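Local coordinates for protein beta-galactosidase (Bacillus circulans, PDB 4MAD) that probably hydrolyses terminal non-reducing beta-D-galactose residues of beta-D-galactosides, as a glycoside hydrolase of family 35, at residues A[493-498]-A[539-544]; A[548-553]-A[573-578]. All blocks are in the same frame, centred on the assembly; numbering follows the deposited sequence.

Overall arrangement
Both contacts involve the antiparallel sheet of the galactose-binding domain, in which strand 537-542 runs between 545-551 and 569-577; contact 1 brings in a loop from the preceding beta domain. There the loop 493-498 packs onto one face of strand 537-542. Contact 2 joins the two strands flanking that central strand. Their centres are 11 Å apart, and backbone pairing links them, F541 N lying 2.8 Å from I574 O. Both are buried, although contact 1 reaches partly exposed L498. Their chemistry differs: contact 1 is apolar and centred on a phenylalanine ring, whereas contact 2 depends on a buried tyrosine-glutamate hydrogen bond.

Contact 1 (A[493-498]-A[539-544]); sequences LPLKDL and VVFVNG
L498 and F541 meet where the loop 493-498 passes strand 539-542, mostly through side chains, since the closest backbone approach, L498 CA to G544 CA, is 7.6 Å. The strand belongs to the antiparallel sheet of the galactose-binding domain, and the loop leads there from the preceding beta domain; the contact therefore helps to join two beta domains. Its centre is the ring of F541. Both leucines of the loop cross this side chain at about a right angle but touch it in different places. L498 sits over one face, its CD1 3.8 Å from the ring centroid and 8° off the normal, a CH-pi contact. L495 instead meets the ring at CZ, with CD1 3.8 Å and CB 3.9 Å from that atom. Two residues earlier in the strand, V539 CG2 lies 4.3 Å from L495 CD1; L495 also touches L576 of strand 569-577 and F295. H546 meets the F541 ring as well, with the ring planes at about 40°. The loop residues P494 to D497 help line a pocket holding 2-(2-methoxyethoxy)ethanol, probably from the crystallisation liquor. The backbone also takes part in the contact: L495 O approaches F541 CE1 obliquely, at 3.7 Å.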
loop_
_atom_site.group_PDB
_atom_site.type_symbol
_atom_site.label_atom_id
_atom_site.label_comp_id
_atom_site.label_asym_id
_atom_site.label_seq_id
_atom_site.Cartn_x
_atom_site.Cartn_y
_atom_site.Cartn_z
ATOM N N LEU A 493 -13.663 1.921 -14.004
ATOM C CA LEU A 493 -12.886 3.123 -14.099
ATOM C C LEU A 493 -11.593 3.026 -13.262
ATOM O O LEU A 493 -11.497 3.542 -12.224
ATOM C CB LEU A 493 -13.716 4.347 -13.690
ATOM C CG LEU A 493 -14.961 4.699 -14.507
ATOM C CD1 LEU A 493 -15.979 5.555 -13.827
ATOM C CD2 LEU A 493 -14.627 5.165 -15.794
ATOM N N PRO A 494 -10.655 2.279 -13.788
ATOM C CA PRO A 494 -9.327 2.101 -13.203
ATOM C C PRO A 494 -8.426 3.348 -13.372
ATOM O O PRO A 494 -7.419 3.449 -12.762
ATOM C CB PRO A 494 -8.749 0.952 -14.000
ATOM C CG PRO A 494 -9.501 0.923 -15.226
ATOM C CD PRO A 494 -10.854 1.456 -14.976
ATOM N N LEU A 495 -8.831 4.222 -14.266
ATOM C CA LEU A 495 -8.175 5.493 -14.504
ATOM C C LEU A 495 -6.717 5.307 -14.924
ATOM O O LEU A 495 -5.913 6.101 -14.606
ATOM C CB LEU A 495 -8.261 6.381 -13.292
ATOM C CG LEU A 495 -9.633 6.754 -12.741
ATOM C CD1 LEU A 495 -9.483 7.802 -11.705
ATOM C CD2 LEU A 495 -10.542 7.186 -13.841
ATOM N N LYS A 496 -6.409 4.231 -15.598
ATOM C CA LYS A 496 -5.086 3.989 -16.160
ATOM C C LYS A 496 -4.664 4.863 -17.353
ATOM O O LYS A 496 -3.507 5.057 -17.581
ATOM C CB LYS A 496 -4.889 2.504 -16.476
ATOM C CG LYS A 496 -5.097 1.578 -15.315
ATOM C CD LYS A 496 -4.833 0.145 -15.610
ATOM C CE LYS A 496 -5.867 -0.483 -16.436
ATOM N NZ LYS A 496 -5.817 -1.967 -16.320
ATOM N N ASP A 497 -5.631 5.227 -18.186
ATOM C CA ASP A 497 -5.362 5.943 -19.404
ATOM C C ASP A 497 -6.439 6.952 -19.619
ATOM O O ASP A 497 -7.510 6.623 -20.011
ATOM C CB ASP A 497 -5.315 5.000 -20.581
ATOM C CG ASP A 497 -5.376 5.714 -21.895
ATOM O OD1 ASP A 497 -5.039 6.872 -21.921
ATOM O OD2 ASP A 497 -5.752 5.105 -22.879
ATOM N N LEU A 498 -6.105 8.188 -19.326
ATOM C CA LEU A 498 -7.004 9.279 -19.425
ATOM C C LEU A 498 -6.922 10.088 -20.723
ATOM O O LEU A 498 -7.549 11.069 -20.859
ATOM C CB LEU A 498 -6.800 10.191 -18.249
ATOM C CG LEU A 498 -6.982 9.577 -16.873
ATOM C CD1 LEU A 498 -6.921 10.578 -15.847
ATOM C CD2 LEU A 498 -8.300 8.965 -16.852
ATOM N N VAL A 539 -8.576 12.268 -6.474
ATOM C CA VAL A 539 -7.247 11.861 -6.849
ATOM C C VAL A 539 -6.614 12.891 -7.791
ATOM O O VAL A 539 -7.282 13.702 -8.339
ATOM C CB VAL A 539 -7.249 10.500 -7.524
ATOM C CG1 VAL A 539 -7.693 9.442 -6.573
ATOM C CG2 VAL A 539 -8.086 10.514 -8.736
ATOM N N VAL A 540 -5.310 12.809 -7.945
ATOM C CA VAL A 540 -4.595 13.689 -8.832
ATOM C C VAL A 540 -3.591 12.957 -9.727
ATOM O O VAL A 540 -2.954 12.065 -9.296
ATOM C CB VAL A 540 -3.899 14.767 -8.003
ATOM C CG1 VAL A 540 -3.211 15.733 -8.867
ATOM C CG2 VAL A 540 -4.934 15.439 -7.181
ATOM N N PHE A 541 -3.456 13.433 -10.960
ATOM C CA PHE A 541 -2.523 12.906 -11.943
ATOM C C PHE A 541 -1.564 14.005 -12.349
ATOM O O PHE A 541 -1.965 15.088 -12.535
ATOM C CB PHE A 541 -3.243 12.320 -13.181
ATOM C CG PHE A 541 -4.230 11.243 -12.842
ATOM C CD1 PHE A 541 -3.897 9.931 -12.969
ATOM C CD2 PHE A 541 -5.456 11.559 -12.330
ATOM C CE1 PHE A 541 -4.792 8.963 -12.618
ATOM C CE2 PHE A 541 -6.332 10.577 -11.997
ATOM C CZ PHE A 541 -5.991 9.311 -12.117
ATOM N N VAL A 542 -0.290 13.711 -12.445
ATOM C CA VAL A 542 0.665 14.677 -12.944
ATOM C C VAL A 542 1.382 14.048 -14.134
ATOM O O VAL A 542 1.944 13.052 -14.015
ATOM C CB VAL A 542 1.651 15.079 -11.848
ATOM C CG1 VAL A 542 2.805 15.913 -12.380
ATOM C CG2 VAL A 542 0.895 15.751 -10.751
ATOM N N ASN A 543 1.191 14.593 -15.300
ATOM C CA ASN A 543 1.751 13.982 -16.465
ATOM C C ASN A 543 1.367 12.512 -16.553
ATOM O O ASN A 543 2.117 11.718 -17.014
ATOM C CB ASN A 543 3.258 14.184 -16.557
ATOM C CG ASN A 543 3.636 15.653 -16.680
ATOM O OD1 ASN A 543 4.453 16.110 -15.977
ATOM N ND2 ASN A 543 2.973 16.367 -17.509
ATOM N N GLY A 544 0.167 12.192 -16.114
ATOM C CA GLY A 544 -0.323 10.835 -16.170
ATOM C C GLY A 544 0.046 9.966 -14.989
ATOM O O GLY A 544 -0.433 8.887 -14.864
#

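Contact 2 (A[548-553]-A[573-578]); sequences GRYWEI and IILLEL
Y550 and E577 meet through a single hydrogen bond, the polar centre of a contact between strands 548-551 and 573-577. Both flank strand 537-542 in the antiparallel sheet of the galactose-binding domain, and each pairs with it. Their directions differ by 51° and their axes come no closer than 9.3 Å, so side chains have to bridge the gap across the intervening strand. The tyrosine hydroxyl is the donor: Y550 OH lies 2.6 Å from E577 OE1. That oxygen lies at the edge of the ring, in its plane, yet the hydroxyl reaches it from above the carboxylate plane, 36° out of it. The glutamate chain, extended at first, bends at chi2 (77°), which brings OE1 to the phenol. The two side chains cross at about a right angle.

Carbon atoms also pack near the hydroxyl. L575 CD2 comes within 3.5 Å of Y550 OH, and the CB methylene of E577 is 3.2 Å from the same Y550 OH. An apolar pair adds to this, L575 CG lying 4.3 Å from Y550 CE2. Y550 also touches V540 and W535.

The carboxylate has further partners. OE1 also accepts from the backbone N of T536 and of K537, while OE2 accepts from the backbone N of H579 and of K580. With three donors at OE1 and two at OE2, the buried carboxylate is held firmly in place, and this set of bonds would probably stabilise its negative charge. The phenol thus ties strand 545-551 to a carboxylate that also binds the backbone where strand 537-542 begins and just after its own strand.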
loop_
_atom_site.group_PDB
_atom_site.type_symbol
_atom_site.label_atom_id
_atom_site.label_comp_id
_atom_site.label_asym_id
_atom_site.label_seq_id
_atom_site.Cartn_x
_atom_site.Cartn_y
_atom_site.Cartn_z
ATOM N N GLY A 548 -2.088 9.466 -6.035
ATOM C CA GLY A 548 -2.803 8.996 -4.885
ATOM C C GLY A 548 -4.085 9.729 -4.628
ATOM O O GLY A 548 -4.547 10.415 -5.457
ATOM N N ARG A 549 -4.651 9.512 -3.471
ATOM C CA ARG A 549 -5.888 10.113 -3.071
ATOM C C ARG A 549 -5.711 11.275 -2.095
ATOM O O ARG A 549 -4.727 11.339 -1.395
ATOM C CB ARG A 549 -6.772 9.086 -2.372
ATOM C CG ARG A 549 -6.848 7.698 -3.048
ATOM C CD ARG A 549 -7.792 6.783 -2.312
ATOM N NE ARG A 549 -7.432 5.398 -2.396
ATOM C CZ ARG A 549 -8.145 4.461 -2.993
ATOM N NH1 ARG A 549 -9.268 4.775 -3.574
ATOM N NH2 ARG A 549 -7.747 3.219 -3.032
ATOM N N TYR A 550 -6.699 12.159 -2.072
ATOM C CA TYR A 550 -6.798 13.216 -1.112
ATOM C C TYR A 550 -8.212 13.248 -0.501
ATOM O O TYR A 550 -9.074 12.767 -1.073
ATOM C CB TYR A 550 -6.515 14.545 -1.746
ATOM C CG TYR A 550 -7.562 15.041 -2.729
ATOM C CD1 TYR A 550 -8.632 15.786 -2.321
ATOM C CD2 TYR A 550 -7.427 14.837 -4.069
ATOM C CE1 TYR A 550 -9.523 16.283 -3.190
ATOM C CE2 TYR A 550 -8.347 15.319 -4.943
ATOM C CZ TYR A 550 -9.389 16.042 -4.513
ATOM O OH TYR A 550 -10.276 16.482 -5.428
ATOM N N TRP A 551 -8.384 13.746 0.693
ATOM C CA TRP A 551 -9.683 13.798 1.311
ATOM C C TRP A 551 -9.573 14.865 2.395
ATOM O O TRP A 551 -8.693 14.799 3.206
ATOM C CB TRP A 551 -9.983 12.453 1.924
ATOM C CG TRP A 551 -11.367 12.228 2.337
ATOM C CD1 TRP A 551 -12.393 13.091 2.288
ATOM C CD2 TRP A 551 -11.902 11.001 2.802
ATOM N NE1 TRP A 551 -13.533 12.502 2.726
ATOM C CE2 TRP A 551 -13.263 11.204 3.044
ATOM C CE3 TRP A 551 -11.357 9.770 3.063
ATOM C CZ2 TRP A 551 -14.055 10.216 3.539
ATOM C CZ3 TRP A 551 -12.152 8.794 3.494
ATOM C CH2 TRP A 551 -13.480 9.019 3.764
ATOM N N GLU A 552 -10.507 15.786 2.463
ATOM C CA GLU A 552 -10.435 16.936 3.346
ATOM C C GLU A 552 -10.390 16.564 4.820
ATOM O O GLU A 552 -10.034 17.374 5.637
ATOM C CB GLU A 552 -11.638 17.855 3.134
ATOM C CG GLU A 552 -12.890 17.205 3.485
ATOM C CD GLU A 552 -14.184 17.916 3.063
ATOM O OE1 GLU A 552 -14.155 18.990 2.501
ATOM O OE2 GLU A 552 -15.242 17.318 3.304
ATOM N N ILE A 553 -10.811 15.349 5.136
ATOM C CA ILE A 553 -10.888 14.921 6.529
ATOM C C ILE A 553 -9.534 14.713 7.198
ATOM O O ILE A 553 -9.461 14.571 8.360
ATOM C CB ILE A 553 -11.831 13.738 6.788
ATOM C CG1 ILE A 553 -11.300 12.441 6.218
ATOM C CG2 ILE A 553 -13.193 14.080 6.322
ATOM C CD1 ILE A 553 -12.084 11.259 6.567
ATOM N N ILE A 573 -1.738 18.796 -15.282
ATOM C CA ILE A 573 -2.307 18.476 -14.009
ATOM C C ILE A 573 -3.767 18.158 -14.168
ATOM O O ILE A 573 -4.515 18.959 -14.589
ATOM C CB ILE A 573 -2.244 19.655 -13.080
ATOM C CG1 ILE A 573 -0.821 20.199 -12.982
ATOM C CG2 ILE A 573 -2.707 19.255 -11.778
ATOM C CD1 ILE A 573 0.195 19.236 -12.712
ATOM N N ILE A 574 -4.129 16.952 -13.794
ATOM C CA ILE A 574 -5.517 16.531 -13.821
ATOM C C ILE A 574 -5.995 16.077 -12.475
ATOM O O ILE A 574 -5.396 15.248 -11.892
ATOM C CB ILE A 574 -5.743 15.384 -14.802
ATOM C CG1 ILE A 574 -5.478 15.866 -16.204
ATOM C CG2 ILE A 574 -7.152 14.936 -14.751
ATOM C CD1 ILE A 574 -5.448 14.859 -17.154
ATOM N N LEU A 575 -7.062 16.676 -12.010
ATOM C CA LEU A 575 -7.548 16.418 -10.694
ATOM C C LEU A 575 -8.942 15.926 -10.822
ATOM O O LEU A 575 -9.679 16.558 -11.457
ATOM C CB LEU A 575 -7.562 17.687 -9.914
ATOM C CG LEU A 575 -8.088 17.699 -8.519
ATOM C CD1 LEU A 575 -7.437 18.739 -7.674
ATOM C CD2 LEU A 575 -9.525 17.905 -8.541
ATOM N N LEU A 576 -9.286 14.790 -10.229
ATOM C CA LEU A 576 -10.662 14.318 -10.218
ATOM C C LEU A 576 -11.204 14.599 -8.840
ATOM O O LEU A 576 -10.696 14.103 -7.903
ATOM C CB LEU A 576 -10.747 12.820 -10.493
ATOM C CG LEU A 576 -12.092 12.108 -10.350
ATOM C CD1 LEU A 576 -13.157 12.696 -11.195
ATOM C CD2 LEU A 576 -12.011 10.595 -10.602
ATOM N N GLU A 577 -12.201 15.433 -8.756
ATOM C CA GLU A 577 -12.838 15.739 -7.512
ATOM C C GLU A 577 -14.258 15.224 -7.521
ATOM O O GLU A 577 -14.954 15.406 -8.436
ATOM C CB GLU A 577 -12.847 17.218 -7.233
ATOM C CG GLU A 577 -13.918 17.642 -6.329
ATOM C CD GLU A 577 -13.646 17.332 -4.851
ATOM O OE1 GLU A 577 -12.498 17.442 -4.418
ATOM O OE2 GLU A 577 -14.592 16.978 -4.150
ATOM N N LEU A 578 -14.576 14.506 -6.470
ATOM C CA LEU A 578 -15.847 13.843 -6.282
ATOM C C LEU A 578 -17.042 14.691 -5.948
ATOM O O LEU A 578 -18.100 14.391 -6.330
ATOM C CB LEU A 578 -15.746 12.658 -5.314
ATOM C CG LEU A 578 -14.760 11.573 -5.660
ATOM C CD1 LEU A 578 -14.776 10.430 -4.678
ATOM C CD2 LEU A 578 -14.899 11.135 -7.051
#